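PDB 6P2K: fibronectin type III domain-containing protein, which probably hydrolyses beta-1,4-glucan backbones such as that of xyloglucan, as a family 74 glycoside hydrolase whose beta-propeller part makes up this chain. Local coordinates for residues B[474-479]-B[498-503]; B[509-514]-B[526-531]; B[513-518]-B[571-576]; B[531-536]-B[555-560]; B[567-572]-B[586-591]. One frame throughout, in Å; residues are numbered along the deposited sequence.

Contact 1: residues B[474-479]-B[498-503]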
# COMPACT_ATOMS: atom_id res chain seq x y z
N ALA B 474 33.55 -19.83 7.91
CA ALA B 474 32.16 -19.54 8.25
C ALA B 474 31.95 -19.61 9.76
O ALA B 474 32.38 -20.56 10.42
CB ALA B 474 31.23 -20.54 7.55
N HIS B 475 31.28 -18.59 10.30
CA HIS B 475 31.19 -18.47 11.75
C HIS B 475 30.14 -19.40 12.35
O HIS B 475 30.37 -19.96 13.43
CB HIS B 475 30.90 -17.02 12.14
CG HIS B 475 32.05 -16.10 11.91
ND1 HIS B 475 31.89 -14.79 11.49
CD2 HIS B 475 33.38 -16.29 12.02
CE1 HIS B 475 33.08 -14.22 11.36
NE2 HIS B 475 34.00 -15.12 11.68
N ASN B 476 29.01 -19.59 11.68
CA ASN B 476 27.93 -20.38 12.27
C ASN B 476 26.92 -20.74 11.19
O ASN B 476 27.01 -20.29 10.04
CB ASN B 476 27.25 -19.64 13.42
CG ASN B 476 27.03 -18.17 13.12
OD1 ASN B 476 26.32 -17.82 12.18
ND2 ASN B 476 27.66 -17.31 13.91
N GLY B 477 25.95 -21.57 11.57
CA GLY B 477 24.88 -21.96 10.67
C GLY B 477 23.69 -21.02 10.79
O GLY B 477 23.23 -20.72 11.89
N ARG B 478 23.22 -20.53 9.64
CA ARG B 478 22.03 -19.70 9.55
C ARG B 478 21.25 -20.10 8.31
O ARG B 478 21.82 -20.25 7.23
CB ARG B 478 22.37 -18.21 9.45
CG ARG B 478 23.20 -17.62 10.57
CD ARG B 478 23.46 -16.16 10.26
NE ARG B 478 24.27 -15.48 11.27
CZ ARG B 478 23.78 -14.67 12.20
NH1 ARG B 478 22.47 -14.43 12.26
NH2 ARG B 478 24.59 -14.09 13.07
N LEU B 479 19.93 -20.25 8.47
CA LEU B 479 19.06 -20.61 7.36
C LEU B 479 18.33 -19.35 6.88
O LEU B 479 17.58 -18.74 7.64
CB LEU B 479 18.06 -21.68 7.79
CG LEU B 479 17.08 -22.18 6.73
CD1 LEU B 479 17.81 -23.00 5.67
CD2 LEU B 479 15.98 -22.99 7.38
N GLY B 498 18.73 -20.39 13.23
CA GLY B 498 20.16 -20.48 13.45
C GLY B 498 20.79 -19.24 14.04
O GLY B 498 20.18 -18.55 14.86
N GLY B 499 22.02 -18.95 13.62
CA GLY B 499 22.78 -17.85 14.18
C GLY B 499 23.32 -18.20 15.55
O GLY B 499 23.05 -19.28 16.09
N PRO B 500 24.11 -17.30 16.14
CA PRO B 500 24.65 -17.58 17.48
C PRO B 500 23.60 -17.61 18.57
O PRO B 500 23.86 -18.21 19.62
CB PRO B 500 25.65 -16.43 17.70
CG PRO B 500 25.21 -15.35 16.77
CD PRO B 500 24.60 -16.03 15.58
N ASN B 501 22.43 -17.02 18.37
CA ASN B 501 21.36 -17.09 19.36
C ASN B 501 20.41 -18.25 19.12
O ASN B 501 19.37 -18.34 19.79
CB ASN B 501 20.59 -15.77 19.43
CG ASN B 501 20.15 -15.27 18.08
OD1 ASN B 501 19.52 -15.99 17.31
ND2 ASN B 501 20.46 -14.01 17.78
N ALA B 502 20.73 -19.15 18.18
CA ALA B 502 19.99 -20.40 17.98
C ALA B 502 18.50 -20.14 17.73
O ALA B 502 17.63 -20.73 18.36
CB ALA B 502 20.19 -21.35 19.16
N LYS B 503 18.23 -19.22 16.80
CA LYS B 503 16.86 -18.93 16.41
C LYS B 503 16.15 -20.20 15.95
O LYS B 503 16.75 -21.05 15.29
CB LYS B 503 16.86 -17.88 15.30
CG LYS B 503 15.51 -17.53 14.71
CD LYS B 503 15.68 -16.52 13.57
CE LYS B 503 14.35 -15.99 13.07
NZ LYS B 503 13.68 -15.14 14.10
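Arg-478 lays its guanidinium group across the backbone at Gly-499 and Pro-500. The CA of Gly-499 sits over the centre of one face, 3.8 Å above the plane, and the proline ring comes in beside it, its CD 3.2 Å from Arg-478 NH2. The torsions explain the reach: CG stands beside the backbone N and opposite the carbonyl carbon (chi1 -58°), which puts it 3.5 Å from Gly-499 N, and from CG to NE the extended chain carries the planar end on to Pro-500. That end is held chiefly by Glu-495, in a salt bridge with NH1, with two weak bonds besides: NH2 to the carbonyl O of Gly-319 of a second subunit, and NE to Asn-476 OD1, an oxygen that Thr-467 OG1 also engages. Asn-476 slants past the proline, ND2 lying 3.7 Å from Pro-500 CD. All this happens at one end of the third and fourth strands of an antiparallel propeller blade, where Arg-478 opens the third and Gly-498 follows the last; the two form a non-hydrogen-bonded antiparallel pair. Next to it Gly-499 N donates an almost straight bond (169°) to Gly-477 O at 2.8 Å, arriving in the carbonyl plane. Gly-498 and Gly-499 both have positive phi. A CB on Gly-498 would run into Gly-477 O and spoil the backbone pairing; one on Gly-499 would strike Arg-478 NH1 and bar the guanidinium. From Gly-499 the chain swings through a type I turn to Ala-502, carrying Pro-500 at its second position against Gly-319 of the neighbouring subunit.

Contact 2: residues B[509-514]-B[526-531]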
# COMPACT_ATOMS: atom_id res chain seq x y z
N GLY B 509 25.98 -24.62 14.80
CA GLY B 509 26.90 -25.29 13.89
C GLY B 509 26.57 -24.99 12.44
O GLY B 509 25.40 -24.92 12.05
N VAL B 510 27.62 -24.79 11.63
CA VAL B 510 27.46 -24.47 10.22
C VAL B 510 26.60 -25.53 9.54
O VAL B 510 26.84 -26.74 9.70
CB VAL B 510 28.84 -24.35 9.54
CG1 VAL B 510 28.69 -24.29 8.03
CG2 VAL B 510 29.58 -23.12 10.05
N LEU B 511 25.59 -25.09 8.80
CA LEU B 511 24.75 -25.99 8.01
C LEU B 511 25.50 -26.31 6.73
O LEU B 511 25.29 -25.70 5.67
CB LEU B 511 23.39 -25.36 7.73
CG LEU B 511 22.68 -24.63 8.87
CD1 LEU B 511 21.36 -24.02 8.39
CD2 LEU B 511 22.45 -25.56 10.04
N ARG B 512 26.39 -27.30 6.81
CA ARG B 512 27.31 -27.54 5.70
C ARG B 512 26.57 -27.95 4.43
O ARG B 512 27.04 -27.68 3.33
CB ARG B 512 28.35 -28.59 6.07
CG ARG B 512 29.52 -28.58 5.11
CD ARG B 512 30.68 -29.44 5.55
NE ARG B 512 31.73 -29.43 4.54
CZ ARG B 512 32.53 -30.45 4.28
NH1 ARG B 512 32.41 -31.58 4.96
NH2 ARG B 512 33.46 -30.34 3.32
N ASP B 513 25.41 -28.60 4.56
CA ASP B 513 24.51 -28.70 3.41
C ASP B 513 23.08 -28.47 3.86
O ASP B 513 22.71 -28.70 5.01
CB ASP B 513 24.63 -30.05 2.68
CG ASP B 513 24.06 -30.00 1.25
OD1 ASP B 513 24.27 -28.99 0.51
OD2 ASP B 513 23.41 -30.99 0.85
N VAL B 514 22.29 -27.96 2.92
CA VAL B 514 20.87 -27.72 3.05
C VAL B 514 20.23 -28.27 1.79
O VAL B 514 20.69 -27.97 0.68
CB VAL B 514 20.56 -26.22 3.20
CG1 VAL B 514 19.06 -25.96 3.12
CG2 VAL B 514 21.15 -25.66 4.49
N MET B 526 18.63 -29.95 6.85
CA MET B 526 19.91 -29.29 7.06
C MET B 526 20.66 -30.01 8.18
O MET B 526 20.05 -30.51 9.13
CB MET B 526 19.72 -27.81 7.41
CG MET B 526 18.94 -27.57 8.70
SD MET B 526 17.73 -26.23 8.55
CE MET B 526 16.53 -26.96 7.44
N PHE B 527 21.98 -30.06 8.06
CA PHE B 527 22.83 -30.70 9.07
C PHE B 527 23.73 -29.63 9.69
O PHE B 527 24.58 -29.06 9.01
CB PHE B 527 23.66 -31.84 8.48
CG PHE B 527 24.11 -32.85 9.50
CD1 PHE B 527 25.03 -32.51 10.48
CD2 PHE B 527 23.60 -34.14 9.49
CE1 PHE B 527 25.44 -33.45 11.43
CE2 PHE B 527 24.00 -35.08 10.43
CZ PHE B 527 24.92 -34.73 11.41
N SER B 528 23.53 -29.38 10.98
CA SER B 528 24.33 -28.42 11.73
C SER B 528 25.58 -29.14 12.24
O SER B 528 25.49 -30.06 13.05
CB SER B 528 23.52 -27.84 12.89
OG SER B 528 24.22 -26.80 13.53
N SER B 529 26.74 -28.71 11.75
CA SER B 529 28.00 -29.41 12.03
C SER B 529 28.22 -29.56 13.52
O SER B 529 28.19 -28.59 14.28
CB SER B 529 29.17 -28.65 11.39
OG SER B 529 29.13 -28.77 9.98
N ASN B 530 28.44 -30.82 13.94
CA ASN B 530 28.69 -31.23 15.32
C ASN B 530 27.47 -31.11 16.21
O ASN B 530 27.60 -31.16 17.44
CB ASN B 530 29.87 -30.46 15.93
CG ASN B 530 31.17 -30.73 15.19
OD1 ASN B 530 31.86 -29.80 14.77
ND2 ASN B 530 31.50 -32.00 15.03
N TYR B 531 26.28 -30.98 15.63
CA TYR B 531 25.05 -30.98 16.41
C TYR B 531 24.06 -32.03 15.94
O TYR B 531 23.60 -32.84 16.76
CB TYR B 531 24.40 -29.59 16.38
CG TYR B 531 25.15 -28.57 17.20
CD1 TYR B 531 24.91 -28.41 18.56
CD2 TYR B 531 26.12 -27.76 16.62
CE1 TYR B 531 25.60 -27.48 19.31
CE2 TYR B 531 26.83 -26.83 17.36
CZ TYR B 531 26.56 -26.70 18.71
OH TYR B 531 27.26 -25.77 19.45
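Ser-528 OG gives its proton to Gly-509 O at 2.7 Å, approaching from well off the C=O direction (102° at the oxygen) and tilted from the carbonyl plane. With OG opposite the backbone N (chi1 -173°), the hydroxyl lies over Gly-509, whose CA meets Ser-529 O and whose N lies obliquely to the Tyr-531 ring; a CB there would collide with all three. Replacing Ser-528 with an alanine would probably leave the Gly-509 carbonyl without its hydroxyl partner and the loop before Leu-511 less firmly fixed. One residue on, Val-510 O takes the backbone N-H of Ser-529 at 2.8 Å, the donor standing above the carbonyl plane. Leu-511, the centre of an inverse gamma turn, rests CD2 on Ser-528 CB, 3.8 Å away. Further along, the strands are joined by weak bonds, Arg-512 N to Phe-527 O and Phe-527 N to Asp-513 O. Val-514 and Met-526 then lie side by side, pointing the same way, with CG2 of the valine 3.9 Å from CB of the methionine. Asp-513 points to the other face, where its OD1 and Asp-405 bind a zinc ion. The whole is a beta hairpin, the first two strands of a propeller blade.

Contact 3: residues B[513-518]-B[571-576]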
# COMPACT_ATOMS: atom_id res chain seq x y z
N ASP B 513 25.41 -28.60 4.56
CA ASP B 513 24.51 -28.70 3.41
C ASP B 513 23.08 -28.47 3.86
O ASP B 513 22.71 -28.70 5.01
CB ASP B 513 24.63 -30.05 2.68
CG ASP B 513 24.06 -30.00 1.25
OD1 ASP B 513 24.27 -28.99 0.51
OD2 ASP B 513 23.41 -30.99 0.85
N VAL B 514 22.29 -27.96 2.92
CA VAL B 514 20.87 -27.72 3.05
C VAL B 514 20.23 -28.27 1.79
O VAL B 514 20.69 -27.97 0.68
CB VAL B 514 20.56 -26.22 3.20
CG1 VAL B 514 19.06 -25.96 3.12
CG2 VAL B 514 21.15 -25.66 4.49
N ALA B 515 19.21 -29.11 1.93
CA ALA B 515 18.64 -29.77 0.77
C ALA B 515 17.13 -29.88 0.90
O ALA B 515 16.60 -30.15 1.98
CB ALA B 515 19.25 -31.16 0.56
N VAL B 516 16.44 -29.68 -0.23
CA VAL B 516 14.99 -29.71 -0.31
C VAL B 516 14.55 -31.09 -0.78
O VAL B 516 15.16 -31.69 -1.68
CB VAL B 516 14.49 -28.61 -1.27
CG1 VAL B 516 12.99 -28.65 -1.41
CG2 VAL B 516 14.94 -27.24 -0.77
N SER B 517 13.49 -31.61 -0.17
CA SER B 517 12.95 -32.90 -0.58
C SER B 517 12.28 -32.79 -1.94
O SER B 517 11.35 -31.99 -2.09
CB SER B 517 11.95 -33.41 0.45
OG SER B 517 11.04 -34.33 -0.13
N PRO B 518 12.70 -33.56 -2.95
CA PRO B 518 11.99 -33.52 -4.23
C PRO B 518 10.56 -34.04 -4.13
O PRO B 518 9.71 -33.60 -4.91
CB PRO B 518 12.85 -34.41 -5.14
CG PRO B 518 14.20 -34.44 -4.50
CD PRO B 518 13.93 -34.38 -3.02
N ARG B 571 28.41 -33.47 4.24
CA ARG B 571 28.86 -32.73 3.07
C ARG B 571 27.76 -32.56 2.03
O ARG B 571 27.70 -31.53 1.36
CB ARG B 571 30.07 -33.44 2.44
CG ARG B 571 30.51 -32.88 1.09
CD ARG B 571 31.08 -31.47 1.22
NE ARG B 571 31.68 -31.02 -0.03
CZ ARG B 571 30.99 -30.50 -1.05
NH1 ARG B 571 29.67 -30.37 -0.96
NH2 ARG B 571 31.62 -30.12 -2.15
N LYS B 572 26.87 -33.55 1.90
CA LYS B 572 25.74 -33.45 1.00
C LYS B 572 24.58 -34.25 1.57
O LYS B 572 24.77 -35.36 2.06
CB LYS B 572 26.09 -33.96 -0.41
CG LYS B 572 24.88 -34.08 -1.32
CD LYS B 572 25.21 -33.76 -2.76
CE LYS B 572 23.94 -33.65 -3.60
NZ LYS B 572 24.23 -33.77 -5.05
N ILE B 573 23.38 -33.67 1.50
CA ILE B 573 22.15 -34.34 1.90
C ILE B 573 21.39 -34.69 0.63
O ILE B 573 21.19 -33.83 -0.24
CB ILE B 573 21.30 -33.46 2.83
CG1 ILE B 573 22.07 -33.13 4.11
CG2 ILE B 573 19.99 -34.15 3.16
CD1 ILE B 573 21.35 -32.14 5.01
N ALA B 574 20.96 -35.95 0.53
CA ALA B 574 20.25 -36.46 -0.65
C ALA B 574 18.91 -37.02 -0.20
O ALA B 574 18.80 -38.21 0.13
CB ALA B 574 21.08 -37.52 -1.37
N PRO B 575 17.86 -36.20 -0.17
CA PRO B 575 16.53 -36.72 0.17
C PRO B 575 16.03 -37.67 -0.91
O PRO B 575 16.34 -37.52 -2.09
CB PRO B 575 15.66 -35.46 0.25
CG PRO B 575 16.64 -34.31 0.38
CD PRO B 575 17.84 -34.75 -0.41
N HIS B 576 15.26 -38.65 -0.47
CA HIS B 576 14.75 -39.67 -1.38
C HIS B 576 13.87 -39.02 -2.45
O HIS B 576 13.08 -38.12 -2.14
CB HIS B 576 13.97 -40.73 -0.59
CG HIS B 576 13.64 -41.96 -1.37
ND1 HIS B 576 12.71 -41.98 -2.39
CD2 HIS B 576 14.12 -43.23 -1.27
CE1 HIS B 576 12.63 -43.20 -2.89
NE2 HIS B 576 13.47 -43.98 -2.22
O HOH W 1 12.32 -36.63 -0.16
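Asp-513 OD2 receives the backbone N-H of Ile-573 at 2.8 Å in a nearly straight bond (169°), met on the anti side of the carboxylate and somewhat out of its plane. The same oxygen rests against Lys-572 CA. Beyond it, Ala-515 turns its CB into the other strand, 3.4 Å from Ile-573 O and 3.8 Å from Ile-573 CB, with Pro-575 CD a little further off. Ile-573 holds CG1 beside its backbone N (chi1 -61°); with the chain extended beyond it, CD1 comes 3.7 Å from Asp-513 O. At the far end the rings of Pro-518 and Pro-575 cross at about a right angle, and a water donates to His-576 O while also bonding Ser-517 OG, each at 2.6 Å; Ser-517 OG also bonds Asn-520 N. The next shell fixes these groups. Zinc on OD1 and Ile-573 N on OD2 together hold the Asp-513 carboxylate, and the metal would be expected to draw charge from it. Phe-525 of the neighbouring strand backs both Ile-573 and Pro-575. Lys-572 carries its amine to a salt bridge with Glu-621; Arg-571 forms one from NE to Asp-617 and bonds Thr-744 O through NH2. The two strand segments run almost parallel, 15° between their directions and 6.1 Å apart, meeting through side chains and one carboxylate bond. They are the first strands of two successive blades of the beta-propeller.

Contact 4: residues B[531-536]-B[555-560]. With ZN (zinc ion), chain P.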
# COMPACT_ATOMS: atom_id res chain seq x y z
N TYR B 531 26.28 -30.98 15.63
CA TYR B 531 25.05 -30.98 16.41
C TYR B 531 24.06 -32.03 15.94
O TYR B 531 23.60 -32.84 16.76
CB TYR B 531 24.40 -29.59 16.38
CG TYR B 531 25.15 -28.57 17.20
CD1 TYR B 531 24.91 -28.41 18.56
CD2 TYR B 531 26.12 -27.76 16.62
CE1 TYR B 531 25.60 -27.48 19.31
CE2 TYR B 531 26.83 -26.83 17.36
CZ TYR B 531 26.56 -26.70 18.71
OH TYR B 531 27.26 -25.77 19.45
N GLY B 532 23.72 -32.06 14.66
CA GLY B 532 22.85 -33.08 14.14
C GLY B 532 22.05 -32.56 12.96
O GLY B 532 22.31 -31.48 12.43
N MET B 533 21.06 -33.36 12.55
CA MET B 533 20.24 -33.04 11.39
C MET B 533 18.89 -32.48 11.84
O MET B 533 18.25 -33.02 12.75
CB MET B 533 20.01 -34.26 10.51
CG MET B 533 19.35 -33.91 9.18
SD MET B 533 19.40 -35.23 7.97
CE MET B 533 21.03 -35.00 7.28
N TYR B 534 18.46 -31.42 11.17
CA TYR B 534 17.23 -30.72 11.50
C TYR B 534 16.38 -30.57 10.25
O TYR B 534 16.86 -30.69 9.12
CB TYR B 534 17.52 -29.35 12.14
CG TYR B 534 18.28 -29.47 13.44
CD1 TYR B 534 19.64 -29.73 13.45
CD2 TYR B 534 17.62 -29.35 14.66
CE1 TYR B 534 20.34 -29.86 14.63
CE2 TYR B 534 18.31 -29.47 15.85
CZ TYR B 534 19.67 -29.73 15.83
OH TYR B 534 20.36 -29.86 17.01
N MET B 535 15.10 -30.31 10.47
CA MET B 535 14.11 -30.33 9.40
C MET B 535 13.17 -29.15 9.56
O MET B 535 12.70 -28.87 10.67
CB MET B 535 13.33 -31.65 9.42
CG MET B 535 12.23 -31.75 8.37
SD MET B 535 11.57 -33.43 8.28
CE MET B 535 10.62 -33.52 9.79
N VAL B 536 12.91 -28.45 8.46
CA VAL B 536 11.78 -27.53 8.36
C VAL B 536 10.66 -28.30 7.67
O VAL B 536 10.74 -28.58 6.47
CB VAL B 536 12.16 -26.25 7.60
CG1 VAL B 536 10.92 -25.40 7.36
CG2 VAL B 536 13.21 -25.46 8.38
N THR B 555 12.62 -28.80 13.49
CA THR B 555 12.49 -30.13 14.07
C THR B 555 13.84 -30.83 14.00
O THR B 555 14.45 -30.91 12.93
CB THR B 555 11.44 -30.96 13.33
OG1 THR B 555 10.21 -30.23 13.26
CG2 THR B 555 11.21 -32.29 14.06
N GLN B 556 14.31 -31.33 15.14
CA GLN B 556 15.50 -32.17 15.15
C GLN B 556 15.11 -33.60 14.83
O GLN B 556 14.18 -34.15 15.44
CB GLN B 556 16.20 -32.11 16.51
CG GLN B 556 17.54 -32.84 16.52
CD GLN B 556 18.21 -32.83 17.88
OE1 GLN B 556 18.49 -31.77 18.44
NE2 GLN B 556 18.46 -34.01 18.42
N ILE B 557 15.80 -34.21 13.87
CA ILE B 557 15.55 -35.60 13.52
C ILE B 557 16.75 -36.51 13.78
O ILE B 557 16.60 -37.74 13.70
CB ILE B 557 15.08 -35.75 12.05
CG1 ILE B 557 16.21 -35.45 11.07
CG2 ILE B 557 13.90 -34.82 11.78
CD1 ILE B 557 15.79 -35.59 9.62
N TYR B 558 17.92 -35.96 14.11
CA TYR B 558 19.09 -36.79 14.37
C TYR B 558 20.07 -36.01 15.25
O TYR B 558 20.45 -34.89 14.90
CB TYR B 558 19.76 -37.20 13.06
CG TYR B 558 21.03 -38.01 13.24
CD1 TYR B 558 20.97 -39.36 13.59
CD2 TYR B 558 22.28 -37.42 13.07
CE1 TYR B 558 22.13 -40.10 13.76
CE2 TYR B 558 23.45 -38.16 13.24
CZ TYR B 558 23.36 -39.50 13.59
OH TYR B 558 24.50 -40.24 13.76
N GLU B 559 20.48 -36.61 16.37
CA GLU B 559 21.54 -36.03 17.20
C GLU B 559 22.89 -36.50 16.67
O GLU B 559 23.09 -37.69 16.43
CB GLU B 559 21.40 -36.40 18.68
CG GLU B 559 21.53 -37.90 19.06
CD GLU B 559 22.96 -38.39 19.40
OE1 GLU B 559 23.14 -39.61 19.57
OE2 GLU B 559 23.92 -37.59 19.50
N GLY B 560 23.79 -35.54 16.48
CA GLY B 560 25.14 -35.85 16.04
C GLY B 560 26.16 -35.25 16.98
O GLY B 560 27.11 -34.58 16.56
ZN ZN P . 25.14 -39.40 19.76
O HOH W 2 9.39 -28.34 11.32
O HOH W 3 25.23 -41.38 20.37
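Tyr-534 and Gln-556 meet on one face of the strand pair, ring and amide planes turned 81° from each other. The glutamine chain, extended with CG opposite its backbone N, runs obliquely past the ring, CB lying 3.4 Å from Tyr-534 CE2 and OE1 reaching the region of the hydroxyl. Ile-557, set at a bulge, brings its branches against Met-533 and Met-535, which lie on the other face. It crosses Met-533 obliquely, CD1 standing 4.0 Å from Met-533 CG, and crosses Met-535 at about a right angle, CG2 against Met-535 CB. Its CG1 occupies the crowded position between backbone N and carbonyl carbon (chi1 70°), which points the ethyl branch at Met-533 and leaves CG2 for Met-535. Trp-605 and Phe-607 of the next sheet close over this apolar face. The bulge is a classic one: Ile-557 and Tyr-558 both face Met-533, whose carbonyl O accepts both N-H groups, at 2.9 Å from Ile-557 N and 3.3 Å from Tyr-558 N. Past it Tyr-558 sets its CB beside Met-533 CB and sends its hydroxyl to Ala-567 N, while Gly-560 N bonds Tyr-531 O from above the carbonyl plane. Glu-559 points away from the pairing. Its carboxylate grips a zinc ion, OE1 at 2.0 Å and OE2 at 2.2 Å from the metal; a water, Asp-562 and Asp-566 also bind it, and Leu-561 N steadies OE2. These are the third and fourth strands of a four-stranded propeller blade, the last of them ending in a carboxylate zinc site.

Contact 5: residues B[567-572]-B[586-591]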
# COMPACT_ATOMS: atom_id res chain seq x y z
N ALA B 567 27.18 -39.75 13.14
CA ALA B 567 27.62 -38.83 12.10
C ALA B 567 27.51 -37.41 12.63
O ALA B 567 26.50 -37.04 13.23
CB ALA B 567 26.76 -39.01 10.85
N ARG B 568 28.55 -36.60 12.42
CA ARG B 568 28.59 -35.27 13.02
C ARG B 568 28.70 -34.13 12.03
O ARG B 568 28.41 -32.99 12.41
CB ARG B 568 29.76 -35.18 14.02
CG ARG B 568 29.64 -36.15 15.19
CD ARG B 568 30.47 -35.70 16.39
NE ARG B 568 29.90 -34.53 17.06
CZ ARG B 568 30.53 -33.84 18.00
NH1 ARG B 568 31.75 -34.20 18.39
NH2 ARG B 568 29.95 -32.79 18.56
N ILE B 569 29.10 -34.38 10.78
CA ILE B 569 29.16 -33.36 9.74
C ILE B 569 28.68 -33.99 8.44
O ILE B 569 29.05 -35.12 8.11
CB ILE B 569 30.59 -32.80 9.57
CG1 ILE B 569 31.10 -32.19 10.88
CG2 ILE B 569 30.63 -31.76 8.47
CD1 ILE B 569 32.60 -31.95 10.89
N ALA B 570 27.85 -33.25 7.70
CA ALA B 570 27.35 -33.71 6.41
C ALA B 570 27.92 -32.83 5.31
O ALA B 570 27.92 -31.60 5.41
CB ALA B 570 25.83 -33.68 6.36
N ARG B 571 28.41 -33.47 4.24
CA ARG B 571 28.86 -32.73 3.07
C ARG B 571 27.76 -32.56 2.03
O ARG B 571 27.70 -31.53 1.36
CB ARG B 571 30.07 -33.44 2.44
CG ARG B 571 30.51 -32.88 1.09
CD ARG B 571 31.08 -31.47 1.22
NE ARG B 571 31.68 -31.02 -0.03
CZ ARG B 571 30.99 -30.50 -1.05
NH1 ARG B 571 29.67 -30.37 -0.96
NH2 ARG B 571 31.62 -30.12 -2.15
N LYS B 572 26.87 -33.55 1.90
CA LYS B 572 25.74 -33.45 1.00
C LYS B 572 24.58 -34.25 1.57
O LYS B 572 24.77 -35.36 2.06
CB LYS B 572 26.09 -33.96 -0.41
CG LYS B 572 24.88 -34.08 -1.32
CD LYS B 572 25.21 -33.76 -2.76
CE LYS B 572 23.94 -33.65 -3.60
NZ LYS B 572 24.23 -33.77 -5.05
N SER B 586 26.05 -37.87 3.21
CA SER B 586 27.43 -38.30 3.35
C SER B 586 28.01 -37.66 4.60
O SER B 586 28.07 -36.43 4.70
CB SER B 586 28.25 -37.93 2.11
OG SER B 586 28.06 -36.57 1.76
N SER B 587 28.41 -38.49 5.56
CA SER B 587 28.99 -38.01 6.80
C SER B 587 30.49 -37.84 6.65
O SER B 587 31.19 -38.76 6.21
CB SER B 587 28.69 -38.99 7.94
OG SER B 587 29.39 -38.63 9.12
N THR B 588 30.99 -36.66 7.02
CA THR B 588 32.42 -36.38 6.96
C THR B 588 32.98 -36.02 8.33
O THR B 588 34.10 -35.49 8.42
CB THR B 588 32.70 -35.26 5.96
OG1 THR B 588 32.25 -34.01 6.49
CG2 THR B 588 31.98 -35.54 4.65
N GLY B 589 32.23 -36.29 9.39
CA GLY B 589 32.72 -36.10 10.74
C GLY B 589 32.17 -37.19 11.63
O GLY B 589 31.10 -37.75 11.38
N GLY B 590 32.92 -37.51 12.68
CA GLY B 590 32.53 -38.61 13.54
C GLY B 590 32.61 -39.92 12.78
O GLY B 590 33.64 -40.24 12.16
N VAL B 591 31.53 -40.69 12.81
CA VAL B 591 31.44 -41.90 12.00
C VAL B 591 31.09 -41.47 10.57
O VAL B 591 29.98 -41.00 10.31
CB VAL B 591 30.40 -42.88 12.55
CG1 VAL B 591 30.34 -44.12 11.69
CG2 VAL B 591 30.74 -43.25 13.99
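The beta hairpin of strands 567-575 and 582-588 starts the next propeller blade, and here its open end splays: Ile-569 meets Thr-588 and Ala-567 meets Ser-587 where the short strands 567-570 and 586-588 run at 104° to each other. Thr-588 N bonds Ile-569 O at 2.7 Å, while Arg-571 N donates to Ser-586 O at 3.0 Å, nearly along the C=O axis. At the other end Arg-568 N approaches Gly-589 O from above the carbonyl plane, 60° out of it. Ile-569 crosses Thr-588 at about a right angle, CG2 lying 3.4 Å from Thr-588 OG1, and its CD1 passes Gly-589, where a CB would clash. On the opposite branch Thr-588 CG2 packs on Arg-571 CB at 3.6 Å. Ser-586 OG, bonded to Ala-618 O, also takes a weak bond from Lys-572 N. With OG opposite the backbone N (chi1 173°), the Ser-587 hydroxyl points to Val-591 O. A valine in place of Ser-587 would probably leave Val-591 O without its hydroxyl donor and crowd Ala-567. Packing there is already tight: Ser-587 CB stands 3.5 Å from Ala-567 CB, and OG, 2.7 Å from Val-591 O, touches the same methyl group at 3.2 Å.

In the fold
The five contacts step round one propeller through three successive blades. Contact 1 sits at one end of the two outer strands of the first, and its Leu-479 packs on Met-526 of contact 2 and Val-536 of contact 4. Contacts 2 and 4, centres 9 Å apart, belong to the middle blade and meet where Met-526 O lies 2.7 Å from Tyr-534 N. Contact 3 joins that blade to the third and shares Asp-513 with contact 2; this side chain comes within about 2 Å of one zinc ion. Contact 5 starts the third blade and is stitched to contact 4 by Gly-560 O, 2.8 Å from Arg-568 NE, beside the second zinc, held by Glu-559.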